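Local structure of putative alkaline phosphatase (Pseudomonas fluorescens, 4F1V) at residues G6-P11 and A26-V31; G61-L66 and S146-L151; A96-K101 and R204-S209; V140-S145 and Q192-A197; E150-F155 and T171-S176. The protein binds phosphate with high affinity in the periplasm and probably hands it to a PstSACB-type ABC transporter for import. All coordinates share one frame; numbering follows the deposited sequence.

Contact 1: residues G6-P11 and A26-V31; sequences GGATLP and AQYIGV. With PI (hydrogenphosphate ion), chain B.
Tyr28 lays one face of its ring against Gly6, whose CA stands over it toward the rim, 3.8 Å from the ring centroid, in a CH-pi contact. The ring reaches there because CG is anti to the backbone N (chi1 -178°). At the ring's edge, in its plane, Ala8 O accepts from Tyr28 OH at 2.8 Å, with the donor tilted 16° from the carbonyl plane. Ile29 works through its backbone: its O takes the N-H of Gly7 at 2.9 Å, and a CB on Gly6 would collide with this same carbonyl. Gly30 follows, its CA 3.4 Å from Gly7 O in a CA-H...O contact, while Thr9 CG2 packs on Gly30 C from the turn after strand 5-7. Val31 N then closes the ladder on a lone pair of Gly7 O at 2.8 Å. This is the parallel pairing of a beta-alpha-beta unit, strand 5-7, helix 12-15 and strand 29-30. Just past it, Thr9 N and Thr9 OG1 (2.7 Å) both donate to phosphate O2, and Leu10 N donates to O4. With the carbonyls of Gly7 and Ala8 engaged behind it, the turn offers the anion uncharged N-H and O-H donors, set by the backbone path.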
# COMPACT_ATOMS: atom_id res chain seq x y z
N GLY A 6 -12.20 4.05 -4.73
CA GLY A 6 -11.09 5.00 -4.80
C GLY A 6 -10.27 4.89 -3.53
O GLY A 6 -10.56 4.09 -2.64
N GLY A 7 -9.21 5.73 -3.46
CA GLY A 7 -8.33 5.72 -2.30
C GLY A 7 -6.89 5.72 -2.71
O GLY A 7 -6.43 6.56 -3.50
N ALA A 8 -6.11 4.76 -2.16
CA ALA A 8 -4.68 4.62 -2.39
C ALA A 8 -4.29 4.91 -3.83
O ALA A 8 -4.83 4.32 -4.78
CB ALA A 8 -4.28 3.19 -2.04
N THR A 9 -3.26 5.76 -3.99
CA THR A 9 -2.65 5.97 -5.29
C THR A 9 -1.59 4.92 -5.65
O THR A 9 -1.35 4.69 -6.84
CB THR A 9 -2.05 7.41 -5.45
OG1 THR A 9 -0.86 7.57 -4.64
CG2 THR A 9 -3.08 8.47 -5.17
N LEU A 10 -0.97 4.27 -4.66
CA LEU A 10 0.12 3.33 -4.96
C LEU A 10 -0.31 2.33 -6.05
O LEU A 10 0.49 2.08 -6.98
CB LEU A 10 0.65 2.71 -3.67
CG LEU A 10 1.60 1.51 -3.77
CD1 LEU A 10 2.57 1.47 -2.62
CD2 LEU A 10 0.82 0.18 -3.87
N PRO A 11 -1.50 1.73 -5.96
CA PRO A 11 -1.97 0.72 -6.95
C PRO A 11 -3.01 1.26 -7.94
O PRO A 11 -3.70 0.49 -8.58
CB PRO A 11 -2.61 -0.36 -6.08
CG PRO A 11 -3.31 0.48 -5.04
CD PRO A 11 -2.43 1.72 -4.81
N ALA A 26 -17.49 1.74 -11.49
CA ALA A 26 -16.96 3.01 -12.00
C ALA A 26 -15.43 2.99 -11.95
O ALA A 26 -14.80 2.22 -11.21
CB ALA A 26 -17.47 4.15 -11.16
N GLN A 27 -14.80 3.83 -12.75
CA GLN A 27 -13.34 3.84 -12.78
C GLN A 27 -12.86 4.34 -11.39
O GLN A 27 -13.34 5.27 -10.78
CB GLN A 27 -12.86 4.73 -13.90
CG GLN A 27 -13.16 4.24 -15.33
CD GLN A 27 -12.66 2.79 -15.54
OE1 GLN A 27 -11.42 2.54 -15.52
NE2 GLN A 27 -13.55 1.86 -15.79
N TYR A 28 -11.77 3.68 -10.93
CA TYR A 28 -11.16 3.93 -9.63
C TYR A 28 -10.59 5.34 -9.55
O TYR A 28 -9.96 5.83 -10.51
CB TYR A 28 -9.99 2.92 -9.44
CG TYR A 28 -9.27 3.02 -8.12
CD1 TYR A 28 -9.80 2.36 -7.00
CD2 TYR A 28 -8.08 3.72 -7.96
CE1 TYR A 28 -9.11 2.40 -5.78
CE2 TYR A 28 -7.40 3.76 -6.75
CZ TYR A 28 -7.92 3.07 -5.68
OH TYR A 28 -7.26 3.04 -4.47
N ILE A 29 -10.77 5.98 -8.43
CA ILE A 29 -10.32 7.36 -8.21
C ILE A 29 -9.18 7.42 -7.16
O ILE A 29 -9.41 7.09 -5.98
CB ILE A 29 -11.50 8.26 -7.76
CG1 ILE A 29 -12.61 8.24 -8.84
CG2 ILE A 29 -11.03 9.66 -7.44
CD1 ILE A 29 -13.93 8.81 -8.37
N GLY A 30 -8.00 7.79 -7.59
CA GLY A 30 -6.83 7.81 -6.68
C GLY A 30 -6.73 9.13 -5.95
O GLY A 30 -6.52 10.21 -6.58
N VAL A 31 -6.87 9.11 -4.62
CA VAL A 31 -6.87 10.28 -3.74
C VAL A 31 -6.01 10.10 -2.51
O VAL A 31 -5.95 11.04 -1.72
CB VAL A 31 -8.32 10.69 -3.36
CG1 VAL A 31 -9.06 11.31 -4.53
CG2 VAL A 31 -9.10 9.49 -2.77
P PI B . -1.20 6.06 -1.07
O1 PI B . -2.10 6.05 0.17
O2 PI B . -1.68 7.08 -2.10
O3 PI B . 0.26 6.31 -0.66
O4 PI B . -1.28 4.66 -1.74

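Contact 2: residues G61-L66 and S146-L151; sequences GSDSKL and SGTTEL. With PI (hydrogenphosphate ion), chain B.
Asp63 lies against Gly147, its OD2 only 3.1 Å from Gly147 CA, where a side chain at that position would collide with the carboxylate. The same OD2 stands 2.5 Å from phosphate O4, so close that one of the two groups probably holds a proton; OD1 is bonded to Thr294 OG1. Deeper along the helix, Glu150 reaches out with CG anti to its own N (chi1 -174°) and the chain extended, which brings its carboxylate to the turn after strand 59-62. Ser64 OG donates to Glu150 OE1 at 2.8 Å from above the carboxylate plane, and Lys65 N to Glu150 OE2 at 2.9 Å on the syn side. A water joins Lys65 O to Glu150 OE1. Helix 147-159 begins on the anion: Gly147 N donates to O1 at 2.7 Å, while Thr148 N, Thr148 OG1 and Ser146 OG all converge on O3. Ser146 is the N-cap, its OG also accepting from Thr149 N at 3.0 Å. The contact spans the cleft between the two lobes of this venus-flytrap protein. Helix N-H groups and hydroxyls suit the charged oxygens, whereas an acid at O4 is consistent with recognition of a protonated phosphate oxygen.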
# COMPACT_ATOMS: atom_id res chain seq x y z
N GLY A 61 -9.61 1.44 -1.88
CA GLY A 61 -8.25 0.91 -1.83
C GLY A 61 -7.46 1.63 -0.75
O GLY A 61 -7.54 2.84 -0.64
N SER A 62 -6.67 0.89 0.05
CA SER A 62 -5.85 1.50 1.07
C SER A 62 -4.60 0.66 1.32
O SER A 62 -4.71 -0.56 1.46
CB SER A 62 -6.63 1.62 2.38
OG SER A 62 -5.84 2.32 3.31
N ASP A 63 -3.44 1.29 1.42
CA ASP A 63 -2.23 0.66 1.93
C ASP A 63 -1.94 1.07 3.39
O ASP A 63 -0.88 0.73 3.93
CB ASP A 63 -0.97 0.76 1.00
CG ASP A 63 -1.21 1.68 -0.21
OD1 ASP A 63 -1.52 1.21 -1.30
OD2 ASP A 63 -1.09 2.91 0.04
N SER A 64 -2.90 1.75 4.00
CA SER A 64 -2.94 2.01 5.43
C SER A 64 -4.00 1.11 6.08
O SER A 64 -5.17 1.11 5.66
CB SER A 64 -3.30 3.48 5.71
OG SER A 64 -3.58 3.70 7.06
N LYS A 65 -3.65 0.37 7.12
CA LYS A 65 -4.65 -0.42 7.84
C LYS A 65 -5.69 0.46 8.51
O LYS A 65 -5.42 1.58 8.96
CB LYS A 65 -3.99 -1.27 8.91
CG LYS A 65 -3.24 -2.50 8.32
CD LYS A 65 -2.88 -3.57 9.30
CE LYS A 65 -3.90 -4.38 9.98
NZ LYS A 65 -3.21 -5.65 10.59
N LEU A 66 -6.89 -0.11 8.61
CA LEU A 66 -7.91 0.48 9.47
C LEU A 66 -7.43 0.45 10.95
O LEU A 66 -7.02 -0.59 11.44
CB LEU A 66 -9.23 -0.28 9.29
CG LEU A 66 -9.88 -0.02 7.95
CD1 LEU A 66 -10.90 -1.10 7.65
CD2 LEU A 66 -10.62 1.34 7.88
N SER A 146 -1.03 8.86 3.82
CA SER A 146 -0.61 7.98 2.78
C SER A 146 -0.29 6.58 3.29
O SER A 146 0.45 6.40 4.27
CB SER A 146 0.67 8.58 2.14
OG SER A 146 1.43 7.69 1.37
N GLY A 147 -0.82 5.60 2.56
CA GLY A 147 -0.45 4.22 2.82
C GLY A 147 0.98 3.88 2.41
O GLY A 147 1.61 3.01 3.04
N THR A 148 1.51 4.50 1.37
CA THR A 148 2.91 4.34 1.03
C THR A 148 3.78 4.78 2.22
O THR A 148 4.75 4.11 2.62
CB THR A 148 3.32 5.11 -0.22
OG1 THR A 148 2.42 4.82 -1.31
CG2 THR A 148 4.72 4.69 -0.67
N THR A 149 3.42 5.92 2.82
CA THR A 149 4.11 6.36 4.04
C THR A 149 4.00 5.30 5.13
O THR A 149 5.01 5.03 5.82
CB THR A 149 3.56 7.69 4.56
OG1 THR A 149 3.82 8.68 3.56
CG2 THR A 149 4.21 8.09 5.90
N GLU A 150 2.81 4.72 5.35
CA GLU A 150 2.69 3.71 6.40
C GLU A 150 3.62 2.51 6.09
O GLU A 150 4.35 2.04 6.98
CB GLU A 150 1.23 3.28 6.55
CG GLU A 150 1.04 2.32 7.76
CD GLU A 150 -0.43 2.05 8.03
OE1 GLU A 150 -1.16 3.01 8.38
OE2 GLU A 150 -0.87 0.85 7.89
N LEU A 151 3.61 2.01 4.86
CA LEU A 151 4.45 0.86 4.53
C LEU A 151 5.94 1.18 4.75
O LEU A 151 6.72 0.34 5.20
CB LEU A 151 4.23 0.42 3.07
CG LEU A 151 2.87 -0.20 2.77
CD1 LEU A 151 2.78 -0.51 1.29
CD2 LEU A 151 2.63 -1.43 3.62
P PI B . -1.20 6.06 -1.07
O1 PI B . -2.10 6.05 0.17
O2 PI B . -1.68 7.08 -2.10
O3 PI B . 0.26 6.31 -0.66
O4 PI B . -1.28 4.66 -1.74
O HOH W 1 0.38 -0.65 6.01
O HOH W 2 -3.01 2.06 10.24

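Contact 3: residues A96-K101 and R204-S209; sequences AIPFNK and RITYMS
Ile97 and Ile205 cross obliquely, the CG2 methyl of the first lying 3.8 Å from CG1 of the second. That methyl is anti to the backbone N of Ile97, and the other branch carries CD1 along the facing segment to Tyr207 CB at 4.1 Å. Ile205 touches a second neighbour with the same CG1, which meets Phe99 CB at 3.9 Å. Beyond CB the Phe99 ring turns away, since CG sits between the backbone N and the carbonyl carbon (chi1 62°), and it meets Trp125 instead. Pro98 stands at about a right angle to Met208, with its CD 3.7 Å from Met208 CB, and its CG also rests on the Thr206 CG2 methyl. Between these side chains runs an antiparallel pairing at the border of the four-stranded mixed sheet, in which strand 99-100 is outermost and pairs with strand 204-205. Asn100 N donates to Arg204 O at 2.8 Å. Thr206 N meets Pro98 O almost in line with the carbonyl bond, at 3.1 Å, but the proline has no N-H to return. Thr206 O is approached instead by Ile97 CA at 3.3 Å, a CA-H...O contact. Farther along, Ala96 and Met208 form a single antiparallel bridge, Ala96 N donating to Met208 O, with a weak, bent bond back from Met208 N to Ala96 O. Helix 111-119 covers Ile97, Ile205 and Tyr207, whereas Thr206 and Met208 pack on helix 190-198. Thr206 OG1 is bonded to Val140 O, and the Tyr207 ring stacks on Phe152 with its hydroxyl bonded to Thr149 OG1.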
# COMPACT_ATOMS: atom_id res chain seq x y z
N ALA A 96 9.89 1.35 -3.43
CA ALA A 96 11.09 1.77 -4.18
C ALA A 96 11.63 3.13 -3.65
O ALA A 96 10.87 3.90 -3.05
CB ALA A 96 10.71 1.87 -5.66
N ILE A 97 12.89 3.37 -3.97
CA ILE A 97 13.60 4.58 -3.57
C ILE A 97 14.15 5.27 -4.85
O ILE A 97 15.34 5.21 -5.15
CB ILE A 97 14.74 4.27 -2.57
CG1 ILE A 97 14.24 3.45 -1.35
CG2 ILE A 97 15.39 5.58 -2.08
CD1 ILE A 97 13.19 4.07 -0.50
N PRO A 98 13.24 5.91 -5.62
CA PRO A 98 13.69 6.64 -6.81
C PRO A 98 14.37 7.96 -6.37
O PRO A 98 14.04 8.54 -5.36
CB PRO A 98 12.41 6.87 -7.60
CG PRO A 98 11.36 7.01 -6.50
CD PRO A 98 11.79 6.00 -5.45
N PHE A 99 15.28 8.42 -7.26
CA PHE A 99 15.99 9.65 -7.01
C PHE A 99 16.34 10.34 -8.33
O PHE A 99 16.39 9.68 -9.37
CB PHE A 99 17.25 9.42 -6.15
CG PHE A 99 18.28 8.53 -6.81
CD1 PHE A 99 19.27 9.04 -7.63
CD2 PHE A 99 18.24 7.12 -6.65
CE1 PHE A 99 20.17 8.23 -8.28
CE2 PHE A 99 19.13 6.32 -7.30
CZ PHE A 99 20.11 6.85 -8.13
N ASN A 100 16.61 11.63 -8.25
CA ASN A 100 17.00 12.45 -9.38
C ASN A 100 18.40 13.03 -9.13
O ASN A 100 18.55 14.09 -8.53
CB ASN A 100 15.96 13.59 -9.56
CG ASN A 100 16.36 14.53 -10.65
OD1 ASN A 100 17.05 14.15 -11.59
ND2 ASN A 100 15.98 15.79 -10.52
N LYS A 101 19.42 12.30 -9.58
CA LYS A 101 20.83 12.68 -9.42
C LYS A 101 21.61 11.87 -10.45
O LYS A 101 21.75 10.66 -10.29
CB LYS A 101 21.34 12.46 -7.98
CG LYS A 101 22.74 12.99 -7.74
CD LYS A 101 22.82 14.48 -7.75
CE LYS A 101 24.23 14.95 -7.36
NZ LYS A 101 24.36 16.41 -7.36
N ARG A 204 17.24 15.12 -5.57
CA ARG A 204 16.07 14.73 -4.77
C ARG A 204 15.94 13.24 -4.67
O ARG A 204 16.34 12.49 -5.58
CB ARG A 204 14.80 15.41 -5.35
CG ARG A 204 14.82 16.91 -5.14
CD ARG A 204 13.59 17.60 -5.66
NE ARG A 204 13.72 19.05 -5.37
CZ ARG A 204 12.70 19.89 -5.37
NH1 ARG A 204 11.50 19.56 -5.76
NH2 ARG A 204 12.93 21.11 -4.98
N ILE A 205 15.35 12.77 -3.58
CA ILE A 205 15.16 11.34 -3.32
C ILE A 205 13.80 11.17 -2.59
O ILE A 205 13.38 12.05 -1.85
CB ILE A 205 16.34 10.76 -2.45
CG1 ILE A 205 16.28 9.24 -2.37
CG2 ILE A 205 16.44 11.43 -1.10
CD1 ILE A 205 17.64 8.66 -1.99
N THR A 206 13.16 10.02 -2.77
CA THR A 206 11.88 9.76 -2.09
C THR A 206 11.68 8.24 -1.95
O THR A 206 12.54 7.45 -2.33
CB THR A 206 10.72 10.44 -2.86
OG1 THR A 206 9.54 10.46 -2.05
CG2 THR A 206 10.39 9.74 -4.14
N TYR A 207 10.49 7.91 -1.40
CA TYR A 207 9.98 6.55 -1.30
C TYR A 207 8.70 6.48 -2.13
O TYR A 207 7.96 7.47 -2.24
CB TYR A 207 9.72 6.17 0.19
CG TYR A 207 8.76 7.12 0.88
CD1 TYR A 207 7.40 6.85 0.93
CD2 TYR A 207 9.22 8.32 1.42
CE1 TYR A 207 6.50 7.75 1.51
CE2 TYR A 207 8.32 9.20 2.01
CZ TYR A 207 6.98 8.94 2.07
OH TYR A 207 6.11 9.85 2.62
N MET A 208 8.43 5.31 -2.75
CA MET A 208 7.42 5.34 -3.83
C MET A 208 6.90 3.96 -4.20
O MET A 208 7.64 2.95 -4.21
CB MET A 208 8.11 5.95 -5.09
CG MET A 208 7.24 6.20 -6.29
SD MET A 208 5.76 7.21 -5.99
CE MET A 208 6.51 8.66 -5.32
N SER A 209 5.63 3.95 -4.60
CA SER A 209 5.06 2.83 -5.33
C SER A 209 6.02 2.31 -6.42
O SER A 209 6.54 3.13 -7.19
CB SER A 209 3.77 3.30 -6.05
OG SER A 209 3.31 2.34 -6.93

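Contact 4: residues V140-S145 and Q192-A197; sequences VYRSES and QGVMTA. With PI (hydrogenphosphate ion), chain B.
Arg142 passes Val194 at about a right angle on its way to the phosphate. Its CB packs near Thr149 OG1 of helix 147-159. CG comes within 4.1 Å of Val194 CG2, and CD presses on the same methyl at 3.5 Å. Bends at chi2 (-77°) and chi3 (-67°) fold the chain back, so that its NE faces Glu144 and donates to OE1 at 3.0 Å. NH2 completes the side-on salt bridge by donating to Glu144 OE2 at 2.8 Å, and it also gives a bond to phosphate O2, at the guanidinium edge and in its plane. NH1 reaches O3 at 2.9 Å along a more bent path. Glu144, whose OE2 also accepts from Gly190 N, thus fixes the rotation of the guanidinium, and its negative charge probably offsets part of the arginine's. With a lysine in place of Arg142, the single amino group would probably leave either Glu144 or the phosphate without its mate. Behind the arginine the packing is apolar: Val140 CG1 lies 3.9 Å from Val194 CG1 and 4.0 Å from Ala197 CB. Strand 138-142 and helix 190-198 run nearly antiparallel (167°), the helix lying along the sheet face where Val194 also meets Thr206, Met208 and Ala188 of the adjoining strand 186-188.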
# COMPACT_ATOMS: atom_id res chain seq x y z
N VAL A 140 12.00 14.33 -0.65
CA VAL A 140 10.60 14.61 -1.00
C VAL A 140 9.72 13.57 -0.29
O VAL A 140 10.08 12.39 -0.22
CB VAL A 140 10.37 14.53 -2.54
CG1 VAL A 140 8.94 14.94 -2.88
CG2 VAL A 140 11.37 15.40 -3.29
N TYR A 141 8.60 13.99 0.28
CA TYR A 141 7.73 13.13 1.07
C TYR A 141 6.27 13.50 0.78
O TYR A 141 5.96 14.54 0.25
CB TYR A 141 8.08 13.17 2.55
CG TYR A 141 7.73 14.51 3.18
CD1 TYR A 141 6.52 14.70 3.83
CD2 TYR A 141 8.60 15.58 3.10
CE1 TYR A 141 6.15 15.89 4.39
CE2 TYR A 141 8.24 16.82 3.60
CZ TYR A 141 7.03 17.00 4.26
OH TYR A 141 6.65 18.22 4.81
N ARG A 142 5.37 12.60 1.22
CA ARG A 142 3.93 12.80 0.99
C ARG A 142 3.34 13.74 2.03
O ARG A 142 3.44 13.49 3.24
CB ARG A 142 3.19 11.42 1.00
CG ARG A 142 3.51 10.58 -0.22
CD ARG A 142 2.77 11.06 -1.46
NE ARG A 142 1.32 10.85 -1.36
CZ ARG A 142 0.75 9.66 -1.52
NH1 ARG A 142 1.46 8.61 -1.96
NH2 ARG A 142 -0.56 9.54 -1.28
N SER A 143 2.67 14.78 1.56
CA SER A 143 2.03 15.74 2.42
C SER A 143 0.85 15.23 3.23
O SER A 143 0.56 15.72 4.31
CB SER A 143 1.53 16.95 1.57
OG SER A 143 0.46 16.57 0.71
N GLU A 144 0.14 14.26 2.65
CA GLU A 144 -1.17 13.84 3.14
C GLU A 144 -1.05 12.43 3.77
O GLU A 144 -0.00 11.84 3.87
CB GLU A 144 -2.22 13.88 2.02
CG GLU A 144 -2.31 12.77 1.02
CD GLU A 144 -1.22 12.69 -0.04
OE1 GLU A 144 -0.03 12.98 0.20
OE2 GLU A 144 -1.57 12.17 -1.17
N SER A 145 -2.22 11.93 4.22
CA SER A 145 -2.30 10.65 4.88
C SER A 145 -2.19 9.55 3.81
O SER A 145 -3.09 9.34 3.01
CB SER A 145 -3.62 10.56 5.61
OG SER A 145 -3.80 9.29 6.22
N GLN A 192 1.96 10.52 -7.95
CA GLN A 192 2.39 11.27 -9.10
C GLN A 192 2.90 12.64 -8.74
O GLN A 192 3.88 13.14 -9.32
CB GLN A 192 1.20 11.30 -10.13
CG GLN A 192 0.79 9.90 -10.62
CD GLN A 192 -0.58 9.87 -11.27
OE1 GLN A 192 -1.64 10.00 -10.59
NE2 GLN A 192 -0.61 9.77 -12.63
N GLY A 193 2.24 13.31 -7.81
CA GLY A 193 2.70 14.65 -7.38
C GLY A 193 4.12 14.57 -6.81
O GLY A 193 4.95 15.49 -7.07
N VAL A 194 4.43 13.53 -6.06
CA VAL A 194 5.82 13.34 -5.55
C VAL A 194 6.78 13.12 -6.75
O VAL A 194 7.88 13.70 -6.74
CB VAL A 194 5.88 12.22 -4.52
CG1 VAL A 194 7.32 11.72 -4.38
CG2 VAL A 194 5.34 12.70 -3.17
N MET A 195 6.43 12.25 -7.70
CA MET A 195 7.35 12.05 -8.83
C MET A 195 7.58 13.33 -9.61
O MET A 195 8.71 13.58 -10.10
CB MET A 195 6.89 10.92 -9.70
CG MET A 195 6.98 9.56 -9.07
SD MET A 195 8.64 9.07 -8.47
CE MET A 195 9.54 8.92 -9.99
N THR A 196 6.54 14.16 -9.78
CA THR A 196 6.72 15.46 -10.42
C THR A 196 7.69 16.35 -9.66
O THR A 196 8.60 16.97 -10.20
CB THR A 196 5.32 16.14 -10.60
OG1 THR A 196 4.58 15.33 -11.51
CG2 THR A 196 5.44 17.58 -11.06
N ALA A 197 7.53 16.36 -8.31
CA ALA A 197 8.43 17.15 -7.49
C ALA A 197 9.86 16.58 -7.52
O ALA A 197 10.83 17.36 -7.48
CB ALA A 197 7.91 17.21 -6.03
P PI B . -1.20 6.06 -1.07
O1 PI B . -2.10 6.05 0.17
O2 PI B . -1.68 7.08 -2.10
O3 PI B . 0.26 6.31 -0.66
O4 PI B . -1.28 4.66 -1.74

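Contact 5: residues E150-F155 and T171-S176; sequences ELFTRF and TTFGTS
Phe152 and Phe173 approach obliquely, CE2 to CE2 at 4.4 Å, so the pair is loose apolar packing and not a stack. The Phe173 ring takes the CG2 methyl of Thr153 at its edge, near its plane, 3.9 Å from CD2. Phe152 finds further aromatic company in Phe118, which it meets edge-to-face. Thr153 meets the middle and the end of the loop segment, Phe173 and Ser176. Its OG1 stands between the backbone N and the carbonyl carbon (chi1 64°) and bonds to Thr149 O in its own helix and to Thr170 N; this sends the methyl outward to Ser176, 3.5 Å from OG. The Ser176 hydroxyl is itself bonded to Ala168 O, so the methyl meets an oxygen that is already engaged. At the start of the segment, Glu150 and Thr171 lie side by side and point the same way, with Thr171 CG2 3.4 Å from Glu150 OE1. Arg154 NH2 comes to Glu150 OE2 from above the carboxylate plane, 3.0 Å away, in a salt bridge one helical turn along. Were Glu150 cut back to an alanine, Arg154 would probably lose its charge partner and the Thr171 methyl its neighbour. Thr171 OG1 bonds to Ser145 OG, and its backbone to Ser146. The loop that follows helix 147-159 is thereby folded back along the helix, Phe173 packing against Phe118 of helix 111-119 and Tyr141 of strand 138-142, before the chain enters strand 186-188.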
# COMPACT_ATOMS: atom_id res chain seq x y z
N GLU A 150 2.81 4.72 5.35
CA GLU A 150 2.69 3.71 6.40
C GLU A 150 3.62 2.51 6.09
O GLU A 150 4.35 2.04 6.98
CB GLU A 150 1.23 3.28 6.55
CG GLU A 150 1.04 2.32 7.76
CD GLU A 150 -0.43 2.05 8.03
OE1 GLU A 150 -1.16 3.01 8.38
OE2 GLU A 150 -0.87 0.85 7.89
N LEU A 151 3.61 2.01 4.86
CA LEU A 151 4.45 0.86 4.53
C LEU A 151 5.94 1.18 4.75
O LEU A 151 6.72 0.34 5.20
CB LEU A 151 4.23 0.42 3.07
CG LEU A 151 2.87 -0.20 2.77
CD1 LEU A 151 2.78 -0.51 1.29
CD2 LEU A 151 2.63 -1.43 3.62
N PHE A 152 6.35 2.38 4.36
CA PHE A 152 7.77 2.80 4.46
C PHE A 152 8.20 3.03 5.93
O PHE A 152 9.27 2.60 6.32
CB PHE A 152 7.96 4.05 3.61
CG PHE A 152 9.40 4.55 3.55
CD1 PHE A 152 10.45 3.73 3.15
CD2 PHE A 152 9.69 5.86 3.86
CE1 PHE A 152 11.75 4.17 3.05
CE2 PHE A 152 11.01 6.34 3.77
CZ PHE A 152 12.01 5.52 3.37
N THR A 153 7.35 3.72 6.67
CA THR A 153 7.69 3.99 8.07
C THR A 153 7.64 2.74 8.92
O THR A 153 8.36 2.66 9.92
CB THR A 153 6.86 5.13 8.68
OG1 THR A 153 5.45 4.78 8.73
CG2 THR A 153 7.09 6.43 7.97
N ARG A 154 6.88 1.70 8.54
CA ARG A 154 7.04 0.39 9.22
C ARG A 154 8.47 -0.08 9.13
O ARG A 154 9.05 -0.63 10.09
CB ARG A 154 6.06 -0.65 8.64
CG ARG A 154 4.60 -0.38 9.08
CD ARG A 154 3.67 -1.52 8.60
NE ARG A 154 2.28 -1.27 8.82
CZ ARG A 154 1.67 -1.18 10.00
NH1 ARG A 154 2.31 -1.52 11.10
NH2 ARG A 154 0.37 -0.84 10.02
N PHE A 155 9.08 0.06 7.93
CA PHE A 155 10.45 -0.44 7.71
C PHE A 155 11.44 0.41 8.53
O PHE A 155 12.31 -0.11 9.25
CB PHE A 155 10.79 -0.41 6.22
CG PHE A 155 12.17 -0.95 5.94
CD1 PHE A 155 12.37 -2.32 5.92
CD2 PHE A 155 13.28 -0.16 5.69
CE1 PHE A 155 13.61 -2.88 5.66
CE2 PHE A 155 14.54 -0.70 5.44
CZ PHE A 155 14.69 -2.05 5.42
N THR A 171 0.88 7.48 8.84
CA THR A 171 0.51 7.81 7.46
C THR A 171 0.98 9.20 7.05
O THR A 171 0.87 9.54 5.88
CB THR A 171 -1.00 7.70 7.22
OG1 THR A 171 -1.70 8.76 7.89
CG2 THR A 171 -1.57 6.34 7.61
N THR A 172 1.51 10.00 7.99
CA THR A 172 1.96 11.37 7.70
C THR A 172 3.46 11.47 7.99
O THR A 172 3.91 11.60 9.14
CB THR A 172 1.18 12.38 8.53
OG1 THR A 172 1.22 12.09 9.91
CG2 THR A 172 -0.30 12.43 8.08
N PHE A 173 4.27 11.36 6.93
CA PHE A 173 5.75 11.31 7.12
C PHE A 173 6.24 12.52 7.87
O PHE A 173 7.23 12.40 8.57
CB PHE A 173 6.46 11.12 5.74
CG PHE A 173 7.97 10.95 5.93
CD1 PHE A 173 8.87 12.00 5.78
CD2 PHE A 173 8.48 9.73 6.33
CE1 PHE A 173 10.21 11.83 6.02
CE2 PHE A 173 9.84 9.56 6.56
CZ PHE A 173 10.69 10.59 6.44
N GLY A 174 5.60 13.68 7.67
CA GLY A 174 6.03 14.89 8.36
C GLY A 174 6.10 14.82 9.86
O GLY A 174 6.77 15.64 10.46
N THR A 175 5.46 13.79 10.44
CA THR A 175 5.55 13.59 11.91
C THR A 175 6.21 12.28 12.26
O THR A 175 6.21 11.90 13.46
CB THR A 175 4.18 13.76 12.61
OG1 THR A 175 3.29 12.78 12.00
CG2 THR A 175 3.68 15.15 12.41
N SER A 176 6.75 11.50 11.32
CA SER A 176 7.28 10.19 11.65
C SER A 176 8.51 10.29 12.59
O SER A 176 8.55 9.58 13.63
CB SER A 176 7.66 9.38 10.40
OG SER A 176 8.23 8.16 10.75

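Overall arrangement
Contacts 1, 2 and 4 close round one phosphate. Contacts 1 and 2 meet through neighbouring strands 5-7 and 59-62, their centres about 12 Å apart, with Ala8 N 2.8 Å from Gly61 O. Contact 4 brings the arginine from the other lobe, its centre about 15 Å from that of contact 1. Contact 3 borders contact 4 in the same sheet, their centres about 10 Å apart, and it reaches the first lobe through Ser209 OG, 2.8 Å from Leu10 O. Contact 5 lies behind the pocket, the Thr171 side chain being about 7 Å from the phosphate; it shares Glu150 and Leu151 with contact 2, and Thr171 O lies 2.9 Å from Ser146 N.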